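Local coordinates for penaeus monodon metallodensovirus major capsid protein (Penaeus monodon metallodensovirus, PDB 6WH7) that forms the icosahedral protein shell of a shrimp densovirus, sixty copies assembling into the capsid that probably encloses and protects the viral genome, at residues Val70-Thr78 with Gln284-Thr292. Sequence-based numbering, arbitrary orientation.
Sequences VNIRGLTPT and QFKLNAQFT
Val70 meets Phe291 as an antiparallel hydrogen-bonded pair: Val70 N bonds to Phe291 O (2.9 Å), and Phe291 N answers to Val70 O (3.1 Å). On the face of the sheet that both side chains share, Val70 CB sits over one face of the Phe291 ring, displaced toward its rim, in a CH-pi contact 3.8 Å from the centroid. The ring reaches there because Phe291 CG lies between its own backbone N and carbonyl carbon (chi1 51°), which leans the ring over toward Val70. Asn71 and Gln290 form the next, non-hydrogen-bonded pair, their side chains running alongside each other on the opposite face of the sheet, where Ile278 and Arg279 of a neighbouring subunit pack against them. At Ile72 the backbone bonding resumes, Ile72 N to Ala289 O (2.7 Å) and Ala289 N to Ile72 O (2.9 Å). The extended Ile72 side chain (chi2 171°) brings CD1 to the edge of the Phe291 ring, in its plane, and Met157 of the same chain covers this apolar cluster. Arg73 then lays its guanidinium against the Asn288 amide, the two planes stacked about 20° apart. No hydrogen bond joins these two groups; Asp136 holds both, by a salt bridge to Arg73 and a weak bond to Asn288. Asn288 OD1 instead accepts a weak bond from Gly74 N (3.4 Å), just where the chain turns its corner with a positive phi. Beyond the corner, Pro77 CG packs against the amide end of Gln284, crossing it at a slant. Strand 287-302 thus runs between strands 59-75 and 118-135, the central place in the B-I-D order of the BIDG sheet of the viral jelly roll, and Gly74 marks the departure toward the facing CHEF sheet.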
ATOM      1  N   VAL A  70     -21.679  33.623  91.363  1.00 15.76           N
ATOM      2  CA  VAL A  70     -20.627  33.994  92.295  1.00 15.76           C
ATOM      3  C   VAL A  70     -20.540  35.509  92.333  1.00 15.76           C
ATOM      4  O   VAL A  70     -20.502  36.156  91.285  1.00 15.76           O
ATOM      5  CB  VAL A  70     -19.277  33.381  91.894  1.00 15.29           C
ATOM      6  CG1 VAL A  70     -18.203  33.822  92.851  1.00 15.29           C
ATOM      7  CG2 VAL A  70     -19.373  31.881  91.852  1.00 15.29           C
ATOM      8  N   ASN A  71     -20.518  36.067  93.536  1.00 18.04           N
ATOM      9  CA  ASN A  71     -20.302  37.492  93.756  1.00 18.04           C
ATOM     10  C   ASN A  71     -19.034  37.658  94.573  1.00 18.04           C
ATOM     11  O   ASN A  71     -18.997  37.293  95.749  1.00 18.04           O
ATOM     12  CB  ASN A  71     -21.491  38.124  94.470  1.00 20.61           C
ATOM     13  CG  ASN A  71     -22.649  38.370  93.553  1.00 20.61           C
ATOM     14  OD1 ASN A  71     -22.469  38.668  92.382  1.00 20.61           O
ATOM     15  ND2 ASN A  71     -23.851  38.200  94.066  1.00 20.61           N
ATOM     16  N   ILE A  72     -18.003  38.216  93.956  1.00 20.00           N
ATOM     17  CA  ILE A  72     -16.741  38.483  94.625  1.00 20.00           C
ATOM     18  C   ILE A  72     -16.707  39.954  94.991  1.00 20.00           C
ATOM     19  O   ILE A  72     -16.743  40.819  94.112  1.00 20.00           O
ATOM     20  CB  ILE A  72     -15.549  38.104  93.739  1.00 17.95           C
ATOM     21  CG1 ILE A  72     -15.535  36.599  93.521  1.00 17.95           C
ATOM     22  CG2 ILE A  72     -14.257  38.551  94.376  1.00 17.95           C
ATOM     23  CD1 ILE A  72     -14.547  36.174  92.516  1.00 17.95           C
ATOM     24  N   ARG A  73     -16.645  40.244  96.284  1.00 23.29           N
ATOM     25  CA  ARG A  73     -16.699  41.618  96.744  1.00 23.29           C
ATOM     26  C   ARG A  73     -15.674  41.861  97.835  1.00 23.29           C
ATOM     27  O   ARG A  73     -15.318  40.957  98.595  1.00 23.29           O
ATOM     28  CB  ARG A  73     -18.081  41.984  97.266  1.00 27.74           C
ATOM     29  CG  ARG A  73     -19.123  42.086  96.201  1.00 27.74           C
ATOM     30  CD  ARG A  73     -20.390  42.579  96.810  1.00 27.74           C
ATOM     31  NE  ARG A  73     -20.147  43.855  97.467  1.00 27.74           N
ATOM     32  CZ  ARG A  73     -20.085  45.019  96.835  1.00 27.74           C
ATOM     33  NH1 ARG A  73     -20.245  45.073  95.524  1.00 27.74           N
ATOM     34  NH2 ARG A  73     -19.854  46.126  97.516  1.00 27.74           N
ATOM     35  N   GLY A  74     -15.212  43.107  97.909  1.00 24.07           N
ATOM     36  CA  GLY A  74     -14.283  43.503  98.944  1.00 24.07           C
ATOM     37  C   GLY A  74     -12.909  42.902  98.822  1.00 24.07           C
ATOM     38  O   GLY A  74     -12.196  42.808  99.822  1.00 24.07           O
ATOM     39  N   LEU A  75     -12.507  42.504  97.623  1.00 22.42           N
ATOM     40  CA  LEU A  75     -11.224  41.850  97.414  1.00 22.42           C
ATOM     41  C   LEU A  75     -10.214  42.925  97.034  1.00 22.42           C
ATOM     42  O   LEU A  75     -10.330  43.542  95.974  1.00 22.42           O
ATOM     43  CB  LEU A  75     -11.339  40.791  96.323  1.00 19.79           C
ATOM     44  CG  LEU A  75     -10.175  39.832  96.113  1.00 19.79           C
ATOM     45  CD1 LEU A  75     -10.135  38.867  97.263  1.00 19.79           C
ATOM     46  CD2 LEU A  75     -10.277  39.100  94.796  1.00 19.79           C
ATOM     47  N   THR A  76      -9.240  43.167  97.901  1.00 22.16           N
ATOM     48  CA  THR A  76      -8.181  44.118  97.608  1.00 22.16           C
ATOM     49  C   THR A  76      -7.198  43.487  96.633  1.00 22.16           C
ATOM     50  O   THR A  76      -7.238  42.283  96.386  1.00 22.16           O
ATOM     51  CB  THR A  76      -7.498  44.555  98.902  1.00 22.96           C
ATOM     52  OG1 THR A  76      -6.873  43.435  99.530  1.00 22.96           O
ATOM     53  CG2 THR A  76      -8.510  45.144  99.852  1.00 22.96           C
ATOM     54  N   PRO A  77      -6.315  44.282  96.021  1.00 22.64           N
ATOM     55  CA  PRO A  77      -5.377  43.703  95.049  1.00 22.64           C
ATOM     56  C   PRO A  77      -4.341  42.783  95.659  1.00 22.64           C
ATOM     57  O   PRO A  77      -3.714  42.016  94.921  1.00 22.64           O
ATOM     58  CB  PRO A  77      -4.724  44.937  94.425  1.00 22.34           C
ATOM     59  CG  PRO A  77      -4.855  45.975  95.453  1.00 22.34           C
ATOM     60  CD  PRO A  77      -6.199  45.748  96.051  1.00 22.34           C
ATOM     61  N   THR A  78      -4.123  42.842  96.969  1.00 22.80           N
ATOM     62  CA  THR A  78      -3.170  41.943  97.604  1.00 22.80           C
ATOM     63  C   THR A  78      -3.780  40.569  97.849  1.00 22.80           C
ATOM     64  O   THR A  78      -3.118  39.546  97.653  1.00 22.80           O
ATOM     65  CB  THR A  78      -2.683  42.553  98.915  1.00 25.24           C
ATOM     66  OG1 THR A  78      -2.037  43.799  98.640  1.00 25.24           O
ATOM     67  CG2 THR A  78      -1.707  41.634  99.602  1.00 25.24           C
ATOM     68  N   GLN A 284      -7.234  52.160  96.942  1.00 30.79           N
ATOM     69  CA  GLN A 284      -7.409  51.385  95.727  1.00 30.79           C
ATOM     70  C   GLN A 284      -8.864  51.444  95.288  1.00 30.79           C
ATOM     71  O   GLN A 284      -9.760  51.709  96.091  1.00 30.79           O
ATOM     72  CB  GLN A 284      -7.025  49.920  95.955  1.00 28.65           C
ATOM     73  CG  GLN A 284      -5.610  49.685  96.437  1.00 28.65           C
ATOM     74  CD  GLN A 284      -4.574  50.023  95.402  1.00 28.65           C
ATOM     75  OE1 GLN A 284      -3.957  51.083  95.447  1.00 28.65           O
ATOM     76  NE2 GLN A 284      -4.369  49.120  94.462  1.00 28.65           N
ATOM     77  N   PHE A 285      -9.098  51.205  94.000  1.00 29.10           N
ATOM     78  CA  PHE A 285     -10.449  50.884  93.566  1.00 29.10           C
ATOM     79  C   PHE A 285     -10.916  49.614  94.244  1.00 29.10           C
ATOM     80  O   PHE A 285     -10.177  48.633  94.343  1.00 29.10           O
ATOM     81  CB  PHE A 285     -10.528  50.697  92.054  1.00 30.54           C
ATOM     82  CG  PHE A 285     -10.520  51.968  91.286  1.00 30.54           C
ATOM     83  CD1 PHE A 285     -10.876  53.146  91.881  1.00 30.54           C
ATOM     84  CD2 PHE A 285     -10.179  51.983  89.963  1.00 30.54           C
ATOM     85  CE1 PHE A 285     -10.873  54.321  91.171  1.00 30.54           C
ATOM     86  CE2 PHE A 285     -10.173  53.160  89.244  1.00 30.54           C
ATOM     87  CZ  PHE A 285     -10.520  54.327  89.850  1.00 30.54           C
ATOM     88  N   LYS A 286     -12.155  49.629  94.706  1.00 28.70           N
ATOM     89  CA  LYS A 286     -12.790  48.416  95.187  1.00 28.70           C
ATOM     90  C   LYS A 286     -13.544  47.829  94.007  1.00 28.70           C
ATOM     91  O   LYS A 286     -14.566  48.369  93.583  1.00 28.70           O
ATOM     92  CB  LYS A 286     -13.702  48.719  96.368  1.00 32.10           C
ATOM     93  CG  LYS A 286     -12.943  49.198  97.585  1.00 32.10           C
ATOM     94  CD  LYS A 286     -13.858  49.407  98.770  1.00 32.10           C
ATOM     95  CE  LYS A 286     -13.059  49.707 100.026  1.00 32.10           C
ATOM     96  NZ  LYS A 286     -12.486  51.080 100.017  1.00 32.10           N
ATOM     97  N   LEU A 287     -13.033  46.730  93.473  1.00 24.77           N
ATOM     98  CA  LEU A 287     -13.585  46.103  92.287  1.00 24.77           C
ATOM     99  C   LEU A 287     -14.341  44.856  92.695  1.00 24.77           C
ATOM    100  O   LEU A 287     -13.874  44.078  93.530  1.00 24.77           O
ATOM    101  CB  LEU A 287     -12.492  45.737  91.289  1.00 24.27           C
ATOM    102  CG  LEU A 287     -11.716  46.902  90.695  1.00 24.27           C
ATOM    103  CD1 LEU A 287     -10.590  46.390  89.819  1.00 24.27           C
ATOM    104  CD2 LEU A 287     -12.644  47.795  89.912  1.00 24.27           C
ATOM    105  N   ASN A 288     -15.512  44.675  92.110  1.00 22.53           N
ATOM    106  CA  ASN A 288     -16.363  43.556  92.446  1.00 22.53           C
ATOM    107  C   ASN A 288     -16.673  42.812  91.163  1.00 22.53           C
ATOM    108  O   ASN A 288     -16.582  43.366  90.069  1.00 22.53           O
ATOM    109  CB  ASN A 288     -17.637  44.027  93.124  1.00 25.91           C
ATOM    110  CG  ASN A 288     -17.356  44.912  94.302  1.00 25.91           C
ATOM    111  OD1 ASN A 288     -16.909  44.459  95.348  1.00 25.91           O
ATOM    112  ND2 ASN A 288     -17.617  46.198  94.136  1.00 25.91           N
ATOM    113  N   ALA A 289     -17.018  41.545  91.297  1.00 18.56           N
ATOM    114  CA  ALA A 289     -17.267  40.733  90.125  1.00 18.56           C
ATOM    115  C   ALA A 289     -18.415  39.784  90.387  1.00 18.56           C
ATOM    116  O   ALA A 289     -18.506  39.188  91.459  1.00 18.56           O
ATOM    117  CB  ALA A 289     -16.023  39.944  89.720  1.00 17.45           C
ATOM    118  N   GLN A 290     -19.303  39.674  89.411  1.00 16.46           N
ATOM    119  CA  GLN A 290     -20.229  38.564  89.329  1.00 16.46           C
ATOM    120  C   GLN A 290     -19.888  37.733  88.105  1.00 16.46           C
ATOM    121  O   GLN A 290     -19.516  38.266  87.060  1.00 16.46           O
ATOM    122  CB  GLN A 290     -21.682  38.999  89.184  1.00 17.49           C
ATOM    123  CG  GLN A 290     -22.591  37.810  89.362  1.00 17.49           C
ATOM    124  CD  GLN A 290     -23.922  37.972  88.728  1.00 17.49           C
ATOM    125  OE1 GLN A 290     -24.167  38.942  88.028  1.00 17.49           O
ATOM    126  NE2 GLN A 290     -24.796  37.024  88.957  1.00 17.49           N
ATOM    127  N   PHE A 291     -20.042  36.426  88.232  1.00 14.32           N
ATOM    128  CA  PHE A 291     -19.975  35.537  87.086  1.00 14.32           C
ATOM    129  C   PHE A 291     -20.789  34.300  87.413  1.00 14.32           C
ATOM    130  O   PHE A 291     -21.323  34.157  88.513  1.00 14.32           O
ATOM    131  CB  PHE A 291     -18.526  35.207  86.728  1.00 14.19           C
ATOM    132  CG  PHE A 291     -17.717  34.723  87.881  1.00 14.19           C
ATOM    133  CD1 PHE A 291     -17.668  33.387  88.203  1.00 14.19           C
ATOM    134  CD2 PHE A 291     -17.015  35.614  88.654  1.00 14.19           C
ATOM    135  CE1 PHE A 291     -16.934  32.961  89.263  1.00 14.19           C
ATOM    136  CE2 PHE A 291     -16.284  35.189  89.708  1.00 14.19           C
ATOM    137  CZ  PHE A 291     -16.237  33.862  90.012  1.00 14.19           C
ATOM    138  N   THR A 292     -20.887  33.408  86.443  1.00 13.64           N
ATOM    139  CA  THR A 292     -21.607  32.160  86.602  1.00 13.64           C
ATOM    140  C   THR A 292     -20.598  31.038  86.772  1.00 13.64           C
ATOM    141  O   THR A 292     -19.645  30.933  85.998  1.00 13.64           O
ATOM    142  CB  THR A 292     -22.502  31.896  85.395  1.00 14.04           C
ATOM    143  OG1 THR A 292     -23.405  32.989  85.235  1.00 14.04           O
ATOM    144  CG2 THR A 292     -23.298  30.640  85.595  1.00 14.04           C
TER